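PDB 6MLT: hemolysin-related protein from Vibrio cholerae serotype O1, which serves as the secreted biofilm matrix protein Bap1, a metal- and carbohydrate-binding protein that probably helps the biofilm adhere to surfaces. Local coordinates for residues 300-304 and 426-430; 320-326 and 370-375; 337-341 and 421-425; 576-581 and 599-605. One frame throughout, in Å; residues are numbered along the deposited sequence.

Contact 1: 300-304 and 426-430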
loop_
_atom_site.group_PDB
_atom_site.type_symbol
_atom_site.label_atom_id
_atom_site.label_comp_id
_atom_site.label_asym_id
_atom_site.label_seq_id
_atom_site.Cartn_x
_atom_site.Cartn_y
_atom_site.Cartn_z
ATOM N N TYR A 300 13.137 28.849 -28.640
ATOM C CA TYR A 300 12.435 29.990 -29.218
ATOM C C TYR A 300 12.724 31.233 -28.386
ATOM O O TYR A 300 12.381 31.284 -27.200
ATOM C CB TYR A 300 10.931 29.717 -29.282
ATOM C CG TYR A 300 10.602 28.382 -29.907
ATOM C CD1 TYR A 300 10.822 28.153 -31.260
ATOM C CD2 TYR A 300 10.087 27.345 -29.140
ATOM C CE1 TYR A 300 10.534 26.928 -31.834
ATOM C CE2 TYR A 300 9.793 26.119 -29.705
ATOM C CZ TYR A 300 10.018 25.919 -31.053
ATOM O OH TYR A 300 9.729 24.706 -31.622
ATOM N N GLY A 301 13.353 32.237 -29.000
ATOM C CA GLY A 301 13.606 33.498 -28.331
ATOM C C GLY A 301 15.090 33.828 -28.285
ATOM O O GLY A 301 15.849 33.495 -29.203
ATOM N N TYR A 302 15.494 34.481 -27.198
ATOM C CA TYR A 302 16.790 35.151 -27.105
ATOM C C TYR A 302 17.493 34.694 -25.834
ATOM O O TYR A 302 17.027 34.977 -24.726
ATOM C CB TYR A 302 16.589 36.667 -27.125
ATOM C CG TYR A 302 15.726 37.099 -28.291
ATOM C CD1 TYR A 302 14.340 37.099 -28.196
ATOM C CD2 TYR A 302 16.302 37.472 -29.498
ATOM C CE1 TYR A 302 13.556 37.473 -29.263
ATOM C CE2 TYR A 302 15.528 37.842 -30.573
ATOM C CZ TYR A 302 14.154 37.841 -30.453
ATOM O OH TYR A 302 13.382 38.214 -31.524
ATOM N N THR A 303 18.613 33.987 -25.996
ATOM C CA THR A 303 19.313 33.351 -24.887
ATOM C C THR A 303 20.496 34.164 -24.377
ATOM O O THR A 303 21.110 33.768 -23.378
ATOM C CB THR A 303 19.822 31.965 -25.308
ATOM O OG1 THR A 303 20.653 32.102 -26.468
ATOM C CG2 THR A 303 18.659 31.028 -25.624
ATOM N N ASP A 304 20.841 35.263 -25.037
ATOM C CA ASP A 304 22.014 36.034 -24.639
ATOM C C ASP A 304 21.881 36.514 -23.199
ATOM O O ASP A 304 20.831 37.024 -22.794
ATOM C CB ASP A 304 22.209 37.227 -25.575
ATOM C CG ASP A 304 22.825 36.838 -26.906
ATOM O OD1 ASP A 304 23.177 35.654 -27.087
ATOM O OD2 ASP A 304 22.956 37.724 -27.773
ATOM N N VAL A 426 10.525 36.425 -19.454
ATOM C CA VAL A 426 11.014 35.233 -20.135
ATOM C C VAL A 426 11.530 35.641 -21.509
ATOM O O VAL A 426 10.775 36.159 -22.341
ATOM C CB VAL A 426 9.915 34.169 -20.246
ATOM C CG1 VAL A 426 10.380 33.006 -21.096
ATOM C CG2 VAL A 426 9.517 33.689 -18.857
ATOM N N ASN A 427 12.818 35.392 -21.758
ATOM C CA ASN A 427 13.433 35.794 -23.013
ATOM C C ASN A 427 13.537 34.661 -24.026
ATOM O O ASN A 427 13.597 34.938 -25.233
ATOM C CB ASN A 427 14.819 36.383 -22.747
ATOM C CG ASN A 427 14.757 37.615 -21.851
ATOM O OD1 ASN A 427 15.069 37.553 -20.660
ATOM N ND2 ASN A 427 14.327 38.736 -22.419
ATOM N N ALA A 428 13.552 33.408 -23.579
ATOM C CA ALA A 428 13.494 32.272 -24.487
ATOM C C ALA A 428 12.842 31.101 -23.773
ATOM O O ALA A 428 12.881 30.996 -22.543
ATOM C CB ALA A 428 14.881 31.870 -24.999
ATOM N N VAL A 429 12.263 30.194 -24.567
ATOM C CA VAL A 429 11.630 28.995 -24.037
ATOM C C VAL A 429 11.921 27.806 -24.938
ATOM O O VAL A 429 12.205 27.943 -26.130
ATOM C CB VAL A 429 10.099 29.148 -23.875
ATOM C CG1 VAL A 429 9.776 30.198 -22.846
ATOM C CG2 VAL A 429 9.454 29.487 -25.215
ATOM N N GLN A 430 11.817 26.624 -24.342
ATOM C CA GLN A 430 11.990 25.360 -25.035
ATOM C C GLN A 430 11.126 24.337 -24.319
ATOM O O GLN A 430 11.092 24.311 -23.088
ATOM C CB GLN A 430 13.462 24.932 -25.050
ATOM C CG GLN A 430 13.730 23.566 -25.653
ATOM C CD GLN A 430 15.212 23.237 -25.662
ATOM O OE1 GLN A 430 15.915 23.463 -24.675
ATOM N NE2 GLN A 430 15.700 22.727 -26.786
#

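Contact 2: 320-326 and 370-375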
loop_
_atom_site.group_PDB
_atom_site.type_symbol
_atom_site.label_atom_id
_atom_site.label_comp_id
_atom_site.label_asym_id
_atom_site.label_seq_id
_atom_site.Cartn_x
_atom_site.Cartn_y
_atom_site.Cartn_z
ATOM N N ILE A 320 2.355 30.280 -14.607
ATOM C CA ILE A 320 2.854 31.322 -15.500
ATOM C C ILE A 320 2.347 32.668 -15.016
ATOM O O ILE A 320 1.146 32.837 -14.785
ATOM C CB ILE A 320 2.410 31.093 -16.954
ATOM C CG1 ILE A 320 2.885 29.722 -17.446
ATOM C CG2 ILE A 320 2.943 32.218 -17.852
ATOM C CD1 ILE A 320 2.407 29.380 -18.863
ATOM N N ARG A 321 3.253 33.632 -14.879
ATOM C CA ARG A 321 2.866 35.014 -14.645
ATOM C C ARG A 321 3.085 35.797 -15.927
ATOM O O ARG A 321 4.149 35.701 -16.551
ATOM C CB ARG A 321 3.633 35.641 -13.474
ATOM C CG ARG A 321 2.918 35.469 -12.125
ATOM C CD ARG A 321 3.527 36.332 -11.013
ATOM N NE ARG A 321 4.731 35.740 -10.427
ATOM C CZ ARG A 321 5.981 36.046 -10.762
ATOM N NH1 ARG A 321 6.230 36.948 -11.697
ATOM N NH2 ARG A 321 6.998 35.440 -10.155
ATOM N N SER A 322 2.066 36.548 -16.335
ATOM C CA SER A 322 2.125 37.241 -17.609
ATOM C C SER A 322 1.183 38.431 -17.567
ATOM O O SER A 322 0.183 38.424 -16.850
ATOM C CB SER A 322 1.749 36.307 -18.761
ATOM O OG SER A 322 0.397 35.890 -18.652
ATOM N N GLY A 323 1.535 39.457 -18.338
ATOM C CA GLY A 323 0.663 40.588 -18.567
ATOM C C GLY A 323 0.655 40.914 -20.043
ATOM O O GLY A 323 0.068 40.176 -20.842
ATOM N N ALA A 324 1.324 42.005 -20.422
ATOM C CA ALA A 324 1.555 42.272 -21.834
ATOM C C ALA A 324 2.459 41.215 -22.454
ATOM O O ALA A 324 2.333 40.907 -23.647
ATOM C CB ALA A 324 2.168 43.661 -22.010
ATOM N N VAL A 325 3.375 40.655 -21.669
ATOM C CA VAL A 325 4.337 39.673 -22.142
ATOM C C VAL A 325 4.411 38.545 -21.116
ATOM O O VAL A 325 3.711 38.557 -20.101
ATOM C CB VAL A 325 5.727 40.292 -22.402
ATOM C CG1 VAL A 325 5.619 41.381 -23.476
ATOM C CG2 VAL A 325 6.345 40.852 -21.115
ATOM N N VAL A 326 5.236 37.544 -21.408
ATOM C CA VAL A 326 5.398 36.390 -20.530
ATOM C C VAL A 326 6.521 36.712 -19.551
ATOM O O VAL A 326 7.681 36.846 -19.944
ATOM C CB VAL A 326 5.694 35.112 -21.327
ATOM C CG1 VAL A 326 5.905 33.941 -20.391
ATOM C CG2 VAL A 326 4.555 34.806 -22.283
ATOM N N VAL A 370 10.053 36.654 -25.058
ATOM C CA VAL A 370 8.814 35.951 -25.371
ATOM C C VAL A 370 7.636 36.858 -25.038
ATOM O O VAL A 370 7.449 37.260 -23.883
ATOM C CB VAL A 370 8.726 34.618 -24.611
ATOM C CG1 VAL A 370 7.390 33.938 -24.862
ATOM C CG2 VAL A 370 9.874 33.705 -25.033
ATOM N N LEU A 371 6.834 37.175 -26.055
ATOM C CA LEU A 371 5.709 38.095 -25.933
ATOM C C LEU A 371 4.410 37.361 -25.645
ATOM O O LEU A 371 3.575 37.857 -24.880
ATOM C CB LEU A 371 5.566 38.919 -27.218
ATOM C CG LEU A 371 6.855 39.568 -27.713
ATOM C CD1 LEU A 371 6.632 40.243 -29.058
ATOM C CD2 LEU A 371 7.394 40.574 -26.697
ATOM N N GLU A 372 4.227 36.182 -26.231
ATOM C CA GLU A 372 2.986 35.447 -26.053
ATOM C C GLU A 372 3.229 33.965 -26.278
ATOM O O GLU A 372 4.071 33.570 -27.092
ATOM C CB GLU A 372 1.889 35.945 -27.010
ATOM C CG GLU A 372 0.516 35.325 -26.743
ATOM C CD GLU A 372 -0.430 35.451 -27.907
ATOM O OE1 GLU A 372 -0.982 36.552 -28.114
ATOM O OE2 GLU A 372 -0.619 34.442 -28.617
ATOM N N MET A 373 2.481 33.148 -25.538
ATOM C CA MET A 373 2.367 31.727 -25.817
ATOM C C MET A 373 0.890 31.378 -25.844
ATOM O O MET A 373 0.126 31.832 -24.987
ATOM C CB MET A 373 3.106 30.882 -24.774
ATOM C CG MET A 373 4.606 31.124 -24.752
ATOM S SD MET A 373 5.461 29.937 -23.704
ATOM C CE MET A 373 4.772 30.321 -22.100
ATOM N N SER A 374 0.485 30.606 -26.847
ATOM C CA SER A 374 -0.894 30.153 -26.979
ATOM C C SER A 374 -0.897 28.631 -26.991
ATOM O O SER A 374 -0.364 28.011 -27.919
ATOM C CB SER A 374 -1.534 30.724 -28.242
ATOM O OG SER A 374 -2.887 30.351 -28.322
ATOM N N PHE A 375 -1.484 28.036 -25.954
ATOM C CA PHE A 375 -1.571 26.586 -25.821
ATOM C C PHE A 375 -2.870 26.090 -26.445
ATOM O O PHE A 375 -3.955 26.546 -26.070
ATOM C CB PHE A 375 -1.524 26.173 -24.349
ATOM C CG PHE A 375 -0.277 26.588 -23.628
ATOM C CD1 PHE A 375 -0.199 27.822 -22.998
ATOM C CD2 PHE A 375 0.808 25.735 -23.549
ATOM C CE1 PHE A 375 0.961 28.200 -22.314
ATOM C CE2 PHE A 375 1.962 26.107 -22.867
ATOM C CZ PHE A 375 2.035 27.336 -22.251
#

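Contact 3: 337-341 and 421-425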
loop_
_atom_site.group_PDB
_atom_site.type_symbol
_atom_site.label_atom_id
_atom_site.label_comp_id
_atom_site.label_asym_id
_atom_site.label_seq_id
_atom_site.Cartn_x
_atom_site.Cartn_y
_atom_site.Cartn_z
ATOM N N ILE A 337 10.735 31.200 -12.615
ATOM C CA ILE A 337 11.878 31.753 -13.330
ATOM C C ILE A 337 11.387 32.934 -14.148
ATOM O O ILE A 337 10.547 32.769 -15.037
ATOM C CB ILE A 337 12.524 30.696 -14.238
ATOM C CG1 ILE A 337 12.775 29.404 -13.451
ATOM C CG2 ILE A 337 13.799 31.228 -14.858
ATOM C CD1 ILE A 337 13.530 29.598 -12.152
ATOM N N GLY A 338 11.917 34.116 -13.864
ATOM C CA GLY A 338 11.563 35.307 -14.594
ATOM C C GLY A 338 11.393 36.484 -13.658
ATOM O O GLY A 338 11.780 36.442 -12.490
ATOM N N GLY A 339 10.803 37.544 -14.191
ATOM C CA GLY A 339 10.584 38.760 -13.444
ATOM C C GLY A 339 9.485 38.601 -12.406
ATOM O O GLY A 339 8.901 37.533 -12.211
ATOM N N SER A 340 9.203 39.709 -11.726
ATOM C CA SER A 340 8.286 39.708 -10.595
ATOM C C SER A 340 6.865 40.134 -10.960
ATOM O O SER A 340 5.981 40.057 -10.099
ATOM C CB SER A 340 8.819 40.633 -9.495
ATOM O OG SER A 340 9.054 41.933 -10.010
ATOM N N GLY A 341 6.624 40.572 -12.195
ATOM C CA GLY A 341 5.341 41.124 -12.583
ATOM C C GLY A 341 4.424 40.091 -13.220
ATOM O O GLY A 341 4.727 38.899 -13.287
ATOM N N LYS A 421 13.878 44.035 -11.442
ATOM C CA LYS A 421 13.216 42.742 -11.303
ATOM C C LYS A 421 11.804 42.774 -11.881
ATOM O O LYS A 421 11.347 41.789 -12.476
ATOM C CB LYS A 421 13.187 42.325 -9.833
ATOM C CG LYS A 421 12.661 40.920 -9.587
ATOM C CD LYS A 421 13.581 39.849 -10.171
ATOM C CE LYS A 421 13.030 38.448 -9.937
ATOM N NZ LYS A 421 13.875 37.395 -10.579
ATOM N N HIS A 422 11.099 43.894 -11.727
ATOM C CA HIS A 422 9.730 43.970 -12.223
ATOM C C HIS A 422 9.656 44.142 -13.733
ATOM O O HIS A 422 8.559 44.042 -14.294
ATOM C CB HIS A 422 8.972 45.104 -11.523
ATOM C CG HIS A 422 9.401 46.481 -11.933
ATOM N ND1 HIS A 422 10.438 47.153 -11.322
ATOM C CD2 HIS A 422 8.912 47.323 -12.875
ATOM C CE1 HIS A 422 10.579 48.343 -11.879
ATOM N NE2 HIS A 422 9.662 48.474 -12.821
ATOM N N LYS A 423 10.785 44.366 -14.405
ATOM C CA LYS A 423 10.824 44.409 -15.859
ATOM C C LYS A 423 11.520 43.201 -16.469
ATOM O O LYS A 423 11.535 43.067 -17.698
ATOM C CB LYS A 423 11.502 45.700 -16.341
ATOM C CG LYS A 423 10.660 46.964 -16.135
ATOM C CD LYS A 423 9.325 46.890 -16.875
ATOM C CE LYS A 423 8.527 48.180 -16.750
ATOM N NZ LYS A 423 7.179 48.069 -17.389
ATOM N N GLN A 424 12.084 42.309 -15.658
ATOM C CA GLN A 424 12.617 41.070 -16.206
ATOM C C GLN A 424 11.469 40.217 -16.739
ATOM O O GLN A 424 10.332 40.312 -16.273
ATOM C CB GLN A 424 13.417 40.319 -15.138
ATOM C CG GLN A 424 14.702 41.034 -14.737
ATOM C CD GLN A 424 15.383 40.423 -13.526
ATOM O OE1 GLN A 424 15.119 39.277 -13.160
ATOM N NE2 GLN A 424 16.264 41.193 -12.894
ATOM N N GLN A 425 11.760 39.404 -17.754
ATOM C CA GLN A 425 10.727 38.571 -18.359
ATOM C C GLN A 425 11.360 37.290 -18.882
ATOM O O GLN A 425 12.571 37.081 -18.767
ATOM C CB GLN A 425 9.993 39.316 -19.483
ATOM C CG GLN A 425 10.847 39.610 -20.713
ATOM C CD GLN A 425 10.000 39.891 -21.943
ATOM O OE1 GLN A 425 9.444 38.973 -22.551
ATOM N NE2 GLN A 425 9.869 41.160 -22.293
HETATM O O HOH W 1 8.091 41.189 -14.556
#

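Contact 4: 576-581 and 599-605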
loop_
_atom_site.group_PDB
_atom_site.type_symbol
_atom_site.label_atom_id
_atom_site.label_comp_id
_atom_site.label_asym_id
_atom_site.label_seq_id
_atom_site.Cartn_x
_atom_site.Cartn_y
_atom_site.Cartn_z
ATOM N N TYR A 576 -2.937 -8.020 10.209
ATOM C CA TYR A 576 -3.250 -8.787 9.009
ATOM C C TYR A 576 -3.409 -7.883 7.793
ATOM O O TYR A 576 -3.035 -8.259 6.675
ATOM C CB TYR A 576 -4.521 -9.598 9.256
ATOM C CG TYR A 576 -4.886 -10.543 8.151
ATOM C CD1 TYR A 576 -5.696 -10.124 7.108
ATOM C CD2 TYR A 576 -4.443 -11.859 8.157
ATOM C CE1 TYR A 576 -6.048 -10.984 6.092
ATOM C CE2 TYR A 576 -4.793 -12.736 7.136
ATOM C CZ TYR A 576 -5.595 -12.284 6.114
ATOM O OH TYR A 576 -5.951 -13.127 5.094
ATOM N N ALA A 577 -3.976 -6.693 7.992
ATOM C CA ALA A 577 -4.158 -5.710 6.921
ATOM C C ALA A 577 -2.963 -4.756 6.862
ATOM O O ALA A 577 -3.083 -3.535 6.963
ATOM C CB ALA A 577 -5.462 -4.947 7.125
ATOM N N PHE A 578 -1.787 -5.348 6.675
ATOM C CA PHE A 578 -0.541 -4.597 6.704
ATOM C C PHE A 578 -0.285 -3.918 5.363
ATOM O O PHE A 578 -0.385 -4.552 4.308
ATOM C CB PHE A 578 0.630 -5.518 7.043
ATOM C CG PHE A 578 1.951 -4.825 6.988
ATOM C CD1 PHE A 578 2.367 -4.028 8.037
ATOM C CD2 PHE A 578 2.760 -4.930 5.869
ATOM C CE1 PHE A 578 3.579 -3.372 7.981
ATOM C CE2 PHE A 578 3.973 -4.271 5.809
ATOM C CZ PHE A 578 4.380 -3.495 6.856
ATOM N N ASN A 579 0.077 -2.634 5.407
ATOM C CA ASN A 579 0.465 -1.909 4.199
ATOM C C ASN A 579 1.373 -0.727 4.527
ATOM O O ASN A 579 1.266 0.335 3.903
ATOM C CB ASN A 579 -0.774 -1.433 3.431
ATOM C CG ASN A 579 -1.466 -0.260 4.096
ATOM O OD1 ASN A 579 -1.470 -0.134 5.316
ATOM N ND2 ASN A 579 -2.052 0.614 3.286
ATOM N N PHE A 580 2.264 -0.904 5.508
ATOM C CA PHE A 580 3.303 0.063 5.872
ATOM C C PHE A 580 2.783 1.338 6.524
ATOM O O PHE A 580 3.293 1.758 7.571
ATOM C CB PHE A 580 4.135 0.479 4.653
ATOM C CG PHE A 580 5.122 -0.556 4.203
ATOM C CD1 PHE A 580 6.284 -0.786 4.922
ATOM C CD2 PHE A 580 4.895 -1.288 3.054
ATOM C CE1 PHE A 580 7.198 -1.739 4.502
ATOM C CE2 PHE A 580 5.801 -2.241 2.631
ATOM C CZ PHE A 580 6.954 -2.466 3.356
ATOM N N SER A 581 1.791 1.981 5.906
ATOM C CA SER A 581 1.525 3.385 6.199
ATOM C C SER A 581 0.972 3.624 7.596
ATOM O O SER A 581 1.034 4.762 8.075
ATOM C CB SER A 581 0.559 3.957 5.166
ATOM O OG SER A 581 1.109 3.793 3.876
ATOM N N THR A 599 2.223 6.530 -2.103
ATOM C CA THR A 599 3.607 6.338 -1.697
ATOM C C THR A 599 4.092 5.032 -2.288
ATOM O O THR A 599 4.466 4.984 -3.471
ATOM C CB THR A 599 3.742 6.428 -0.170
ATOM O OG1 THR A 599 2.767 5.597 0.479
ATOM C CG2 THR A 599 3.532 7.870 0.290
ATOM N N HIS A 600 4.129 3.942 -1.516
ATOM C CA HIS A 600 4.545 2.639 -2.022
ATOM C C HIS A 600 3.463 1.956 -2.851
ATOM O O HIS A 600 3.786 1.083 -3.663
ATOM C CB HIS A 600 4.933 1.734 -0.851
ATOM C CG HIS A 600 3.886 1.673 0.214
ATOM N ND1 HIS A 600 2.876 0.736 0.212
ATOM C CD2 HIS A 600 3.663 2.466 1.287
ATOM C CE1 HIS A 600 2.090 0.938 1.254
ATOM N NE2 HIS A 600 2.542 1.987 1.918
ATOM N N ASN A 601 2.197 2.328 -2.658
ATOM C CA ASN A 601 1.080 1.798 -3.436
ATOM C C ASN A 601 1.078 0.270 -3.439
ATOM O O ASN A 601 0.996 -0.377 -4.487
ATOM C CB ASN A 601 1.093 2.346 -4.862
ATOM C CG ASN A 601 -0.227 2.121 -5.573
ATOM O OD1 ASN A 601 -1.254 1.913 -4.927
ATOM N ND2 ASN A 601 -0.210 2.163 -6.903
ATOM N N SER A 602 1.154 -0.310 -2.244
ATOM C CA SER A 602 1.100 -1.755 -2.090
ATOM C C SER A 602 0.219 -2.101 -0.898
ATOM O O SER A 602 -0.081 -1.253 -0.054
ATOM C CB SER A 602 2.496 -2.362 -1.897
ATOM O OG SER A 602 3.027 -2.005 -0.631
ATOM N N PHE A 603 -0.183 -3.367 -0.837
ATOM C CA PHE A 603 -0.993 -3.872 0.261
ATOM C C PHE A 603 -0.637 -5.337 0.468
ATOM O O PHE A 603 -0.683 -6.133 -0.474
ATOM C CB PHE A 603 -2.488 -3.692 -0.030
ATOM C CG PHE A 603 -3.317 -3.458 1.199
ATOM C CD1 PHE A 603 -3.688 -4.520 2.008
ATOM C CD2 PHE A 603 -3.719 -2.175 1.555
ATOM C CE1 PHE A 603 -4.441 -4.309 3.143
ATOM C CE2 PHE A 603 -4.477 -1.963 2.693
ATOM C CZ PHE A 603 -4.836 -3.029 3.487
ATOM N N ARG A 604 -0.260 -5.667 1.705
ATOM C CA ARG A 604 0.263 -6.981 2.077
ATOM C C ARG A 604 1.524 -7.334 1.287
ATOM O O ARG A 604 1.762 -8.489 0.940
ATOM C CB ARG A 604 -0.822 -8.058 1.949
ATOM C CG ARG A 604 -1.689 -8.156 3.231
ATOM C CD ARG A 604 -2.872 -9.106 3.074
ATOM N NE ARG A 604 -3.938 -8.513 2.264
ATOM C CZ ARG A 604 -5.022 -7.918 2.748
ATOM N NH1 ARG A 604 -5.227 -7.821 4.056
ATOM N NH2 ARG A 604 -5.918 -7.424 1.914
ATOM N N SER A 605 2.361 -6.329 1.043
ATOM C CA SER A 605 3.721 -6.520 0.561
ATOM C C SER A 605 4.726 -6.153 1.648
ATOM O O SER A 605 4.562 -5.145 2.346
ATOM C CB SER A 605 4.006 -5.668 -0.679
ATOM O OG SER A 605 5.382 -5.744 -1.003
HETATM O O HOH W 2 2.538 5.938 3.147
#

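Contact 1: 300-304 and 426-430
The methyl group of Ala-428 points toward residues 300-303: its CB lies 3.4 Å from Tyr-300 O and 3.5 Å from Tyr-302 N, with Thr-303 CG2 at 3.9 Å. Gly-301, which has no side chain, comes close to Ala-428 as a non-hydrogen-bonded antiparallel pair, the CA atoms of Gly-301 and Ala-428 being 4.0 Å apart. Tyr-300 and Val-429 form the neighbouring hydrogen-bonded antiparallel pair. Tyr-300 N reaches Val-429 O at 2.8 Å in a nearly straight bond, and Val-429 N returns one to Tyr-300 O at 2.9 Å. This joins the outer strand 295-301 to its neighbour 428-435 in a four-stranded antiparallel sheet of what is probably the beta-prism lectin domain. Asn-427 and Ala-428 form a classic beta bulge opposite Trp-413. Beyond the paired residues, Tyr-302 N donates to Asn-427 O at 2.8 Å, approaching from above the carbonyl plane, and the same oxygen lies at the edge of the Tyr-302 ring. Asn-427 turns its CB against Tyr-302 O, while its amide is bonded to Lys-415 N and Tyr-368 O. Tyr-300 and Val-429 project from the same sheet face and both reach Val-357 on strand 352-359.

Contact 2: 320-326 and 370-375
Val-326 and Val-370 meet branch to branch, the CG2 methyl of Val-326 resting 3.9 Å from CG1 of Val-370. Next to them CG1 of Val-325 touches CD2 of Leu-371 at 3.8 Å. The other methyl of Val-326, CG1, lies anti to its backbone N (chi1 178°) and is directed at CE of Met-373, whose side chain crosses that of Val-326 at about a right angle. A turn about the CG-SD bond (chi3 -63°) brings this CE also to within 4.1 Å of Ile-320 CD1. Ile-320 approaches Phe-375 from the opposite direction, and its CD1 comes 3.9 Å from CE1 of the ring. These contacts lie where two of the antiparallel sheets of the beta-prism lectin domain face each other: Ile-320 and Val-326 belong to one, and residues 370-375 run along a strand of the next. Direct polar contact is slight. Val-326 N makes a weak hydrogen bond of 3.3 Å to Val-370 O, and the CA-H of Val-325 points almost straight at Leu-371 O. Within 320-326 the turn is closed by a bond from Gly-323 N to Val-325 O, while Leu-371 and Glu-372 form a classic beta bulge opposite Thr-358. Further out, Ile-347 packs on both Ile-320 and Phe-375, Val-385 covers Ile-320 and Met-373, and the carboxylate of Glu-372 is bonded to Lys-388 N.

Contact 3: 337-341 and 421-425
Lys-421 lays its side chain along residues 338-340, where two loops of the beta-prism lectin domain meet: the turn that leaves strand 336-338 and the long connection between strands 405-413 and 428-435. Direct hydrogen bonds come from both ends of this lysine. Its NZ donates to Gly-338 O at 3.0 Å, tilted from the carbonyl plane, and makes a weaker bond to Gln-424 OE1, which tethers the ammonium group to its own loop as well. The backbone O of Lys-421 accepts Ser-340 N at 3.1 Å, with the donor well above the carbonyl plane. Close packing of backbone accounts for much of the rest. Gly-339 has no side chain, which lets its CA approach Gln-424 O to 3.2 Å in a CA-H...O contact, and the CB of Gln-424 covers the same glycine. Among the side chains, Lys-421 CG is anti to the backbone N (chi1 -173°) and lies 3.8 Å from Ser-340 OG; a bend at chi2 (66°) then carries the rest of the chain to Gly-338 O, while the serine hydroxyl lies against the CA and CB of His-422. Water-mediated bonding completes the contact: one water accepts from Gly-341 N at 2.8 Å and donates to both His-422 O and Gln-424 O.

Contact 4: 576-581 and 599-605
Two hydroxyls and a backbone N-H grip the imidazole of His-600. Its NE2 shares a hydrogen bond of 3.0 Å with Ser-581 OG at the ring edge, while ND1 pairs with Ser-602 OG at 2.9 Å and also accepts Ser-602 N, which lies tilted from the ring plane. Together these fix the rotation of the ring. Both segments are irregular chain packed near the centre of the molecule, among four-stranded antiparallel sheets consistent with a beta-propeller of FG-GAP-like repeats; Phe-603 touches strand 224-227 of one such sheet. An inverse gamma turn centred on Ala-577 shapes the first segment. Phe-580 meets His-600 in an edge-to-face pair, its edge directed at the imidazole face, with centroids 5.1 Å apart and planes at 63°. A water links Ser-581 OG to Thr-599 OG1, extending the polar end of the contact. Midway, Arg-604 N donates to Phe-578 O at 2.8 Å, nearly in line with the carbonyl bond. Asn-579 sets its CB over the face of Phe-603 in a CH-pi contact, 3.9 Å from the centroid, and its amide is inclined by 42° to that ring. The guanidinium of Arg-604 is held mainly from outside, by Gln-277 O at NE and Ser-224 O at NH2. Its remaining nitrogen, NH1, reaches Tyr-576 O in a weak bond of 3.4 Å, with the oxygen at the edge of the guanidinium plane.

Contacts 1, 2 and 3 cluster in the beta-prism lectin domain, their centres 12 to 14 Å apart, and residues 421-430 run continuously through contacts 3 and 1. Val-426 ties contact 1 to both sides of contact 2: its O lies 2.9 Å from Val-370 N and its N 2.9 Å from Val-326 O, probable hydrogen bonds. Arg-321 of contact 2 reaches into contact 3, with NH1 2.8 Å from Gly-339 O. Contact 4 stands apart, its centre about 45 Å from that of contact 2, near the middle of the chain; the side chain of Ser-605 is about 10 Å from a bound sodium ion. All four contacts lie away from the annotated metal sites.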